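Local coordinates for protein phytase (Debaryomyces castellii, PDB 2GFI) that hydrolyses phytate at the 3-position, releasing phosphate, as an acid phosphatase of the histidine acid phosphatase family, at residues 70-75 against 134-139. Residues are numbered along the deposited sequence; the frame is centred on the assembly and turned at random.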
loop_
_atom_site.group_PDB
_atom_site.type_symbol
_atom_site.label_atom_id
_atom_site.label_comp_id
_atom_site.label_asym_id
_atom_site.label_seq_id
_atom_site.Cartn_x
_atom_site.Cartn_y
_atom_site.Cartn_z
ATOM N N HIS A 70 24.835 -11.506 -7.749
ATOM C CA HIS A 70 24.538 -12.298 -6.560
ATOM C C HIS A 70 23.421 -11.571 -5.800
ATOM O O HIS A 70 23.219 -10.350 -6.014
ATOM C CB HIS A 70 25.768 -12.420 -5.668
ATOM C CG HIS A 70 26.381 -11.098 -5.300
ATOM N ND1 HIS A 70 25.855 -10.267 -4.328
ATOM C CD2 HIS A 70 27.478 -10.468 -5.783
ATOM C CE1 HIS A 70 26.588 -9.173 -4.245
ATOM N NE2 HIS A 70 27.602 -9.283 -5.096
ATOM N N GLY A 71 22.704 -12.275 -4.915
ATOM C CA GLY A 71 21.723 -11.585 -4.061
ATOM C C GLY A 71 22.384 -10.795 -2.926
ATOM O O GLY A 71 23.617 -10.748 -2.830
ATOM N N GLU A 72 21.551 -10.205 -2.063
ATOM C CA GLU A 72 21.993 -9.512 -0.876
ATOM C C GLU A 72 23.028 -10.344 -0.122
ATOM O O GLU A 72 22.927 -11.561 -0.041
ATOM C CB GLU A 72 20.811 -9.186 0.040
ATOM C CG GLU A 72 19.825 -8.151 -0.514
ATOM C CD GLU A 72 18.726 -8.722 -1.425
ATOM O OE1 GLU A 72 18.898 -9.778 -2.065
ATOM O OE2 GLU A 72 17.656 -8.100 -1.519
ATOM N N ARG A 73 24.010 -9.667 0.437
ATOM C CA ARG A 73 25.097 -10.316 1.111
ATOM C C ARG A 73 25.483 -9.561 2.364
ATOM O O ARG A 73 25.031 -8.425 2.616
ATOM C CB ARG A 73 26.296 -10.445 0.160
ATOM C CG ARG A 73 26.667 -9.149 -0.583
ATOM C CD ARG A 73 28.111 -9.166 -0.927
ATOM N NE ARG A 73 28.604 -8.025 -1.665
ATOM C CZ ARG A 73 29.171 -6.980 -1.080
ATOM N NH1 ARG A 73 29.269 -6.923 0.230
ATOM N NH2 ARG A 73 29.630 -5.988 -1.798
ATOM N N TYR A 74 26.285 -10.242 3.179
ATOM C CA TYR A 74 27.069 -9.639 4.216
ATOM C C TYR A 74 28.093 -8.729 3.562
ATOM O O TYR A 74 28.347 -8.825 2.350
ATOM C CB TYR A 74 27.804 -10.722 5.005
ATOM C CG TYR A 74 26.967 -11.321 6.103
ATOM C CD1 TYR A 74 27.040 -10.824 7.406
ATOM C CD2 TYR A 74 26.090 -12.383 5.837
ATOM C CE1 TYR A 74 26.258 -11.390 8.436
ATOM C CE2 TYR A 74 25.304 -12.933 6.840
ATOM C CZ TYR A 74 25.391 -12.436 8.126
ATOM O OH TYR A 74 24.597 -12.985 9.102
ATOM N N PRO A 75 28.694 -7.847 4.358
ATOM C CA PRO A 75 29.738 -6.983 3.838
ATOM C C PRO A 75 30.889 -7.824 3.300
ATOM O O PRO A 75 31.089 -8.967 3.718
ATOM C CB PRO A 75 30.166 -6.166 5.055
ATOM C CG PRO A 75 29.022 -6.273 6.025
ATOM C CD PRO A 75 28.396 -7.598 5.775
ATOM N N THR A 134 19.629 -15.143 -0.626
ATOM C CA THR A 134 19.331 -16.430 -1.213
ATOM C C THR A 134 17.831 -16.515 -1.473
ATOM O O THR A 134 17.410 -17.099 -2.459
ATOM C CB THR A 134 19.764 -17.576 -0.326
ATOM O OG1 THR A 134 19.118 -17.438 0.944
ATOM C CG2 THR A 134 21.258 -17.529 -0.041
ATOM N N THR A 135 17.049 -15.955 -0.558
ATOM C CA THR A 135 15.597 -15.852 -0.672
ATOM C C THR A 135 15.230 -15.070 -1.919
ATOM O O THR A 135 14.397 -15.506 -2.724
ATOM C CB THR A 135 15.046 -15.203 0.589
ATOM O OG1 THR A 135 15.317 -16.059 1.703
ATOM C CG2 THR A 135 13.552 -15.101 0.554
ATOM N N ASP A 136 15.894 -13.942 -2.095
ATOM C CA ASP A 136 15.741 -13.102 -3.259
ATOM C C ASP A 136 16.017 -13.893 -4.537
ATOM O O ASP A 136 15.238 -13.804 -5.480
ATOM C CB ASP A 136 16.729 -11.959 -3.085
ATOM C CG ASP A 136 16.824 -11.047 -4.286
ATOM O OD1 ASP A 136 16.121 -11.258 -5.273
ATOM O OD2 ASP A 136 17.599 -10.074 -4.333
ATOM N N ALA A 137 17.126 -14.655 -4.581
ATOM C CA ALA A 137 17.485 -15.449 -5.747
ATOM C C ALA A 137 16.503 -16.574 -5.971
ATOM O O ALA A 137 16.065 -16.784 -7.091
ATOM C CB ALA A 137 18.950 -15.997 -5.624
ATOM N N MET A 138 16.143 -17.298 -4.911
ATOM C CA MET A 138 15.139 -18.356 -5.007
ATOM C C MET A 138 13.785 -17.831 -5.537
ATOM O O MET A 138 13.234 -18.386 -6.478
ATOM C CB MET A 138 14.970 -19.069 -3.659
ATOM C CG MET A 138 14.135 -20.364 -3.718
ATOM S SD MET A 138 14.286 -21.505 -2.292
ATOM C CE MET A 138 15.495 -22.617 -2.936
ATOM N N LYS A 139 13.263 -16.746 -4.976
ATOM C CA LYS A 139 11.958 -16.194 -5.410
ATOM C C LYS A 139 12.030 -15.747 -6.854
ATOM O O LYS A 139 11.039 -15.865 -7.594
ATOM C CB LYS A 139 11.528 -14.996 -4.557
ATOM C CG LYS A 139 11.211 -15.301 -3.142
ATOM C CD LYS A 139 10.694 -14.031 -2.454
ATOM C CE LYS A 139 10.240 -14.301 -1.022
ATOM N NZ LYS A 139 10.324 -13.044 -0.226
#
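With CG anti to its carbonyl carbon (chi1 -68°), E72 needs the bend at chi2 (86°) to carry its carboxylate across to D136 on helix 133-148, whose own CG, anti to the backbone N, swings the acid out from the helix so that OD2 meets E72 OE1. The two side chains cross at roughly a right angle, their carboxylate planes 75° apart. OE1 of E72 lies 2.6 Å from OD2 of D136 and 3.2 Å from its CB, so one oxygen does most of the touching. The other oxygen of each acid has its own partner: E72 OE2 accepts from the backbone N of Y43, and D136 OD1 forms a salt bridge with R374. Shortening E72 to an alanine is likely to cost Y43 N its acceptor and D136 OD2 its close acid partner. G71 passes close to the helix, its CA 4.4 Å from D136 OD2; a side chain longer than a methyl would probably run into it. Its carbonyl O receives an almost straight 2.7 Å bond from ND1 of H70, the predicted nucleophile, which helps to hold the imidazole in the family's RHGxRxP motif. Two buried acid oxygens this close suggest that one acid probably keeps a proton, with R374 probably offsetting the remaining negative charge.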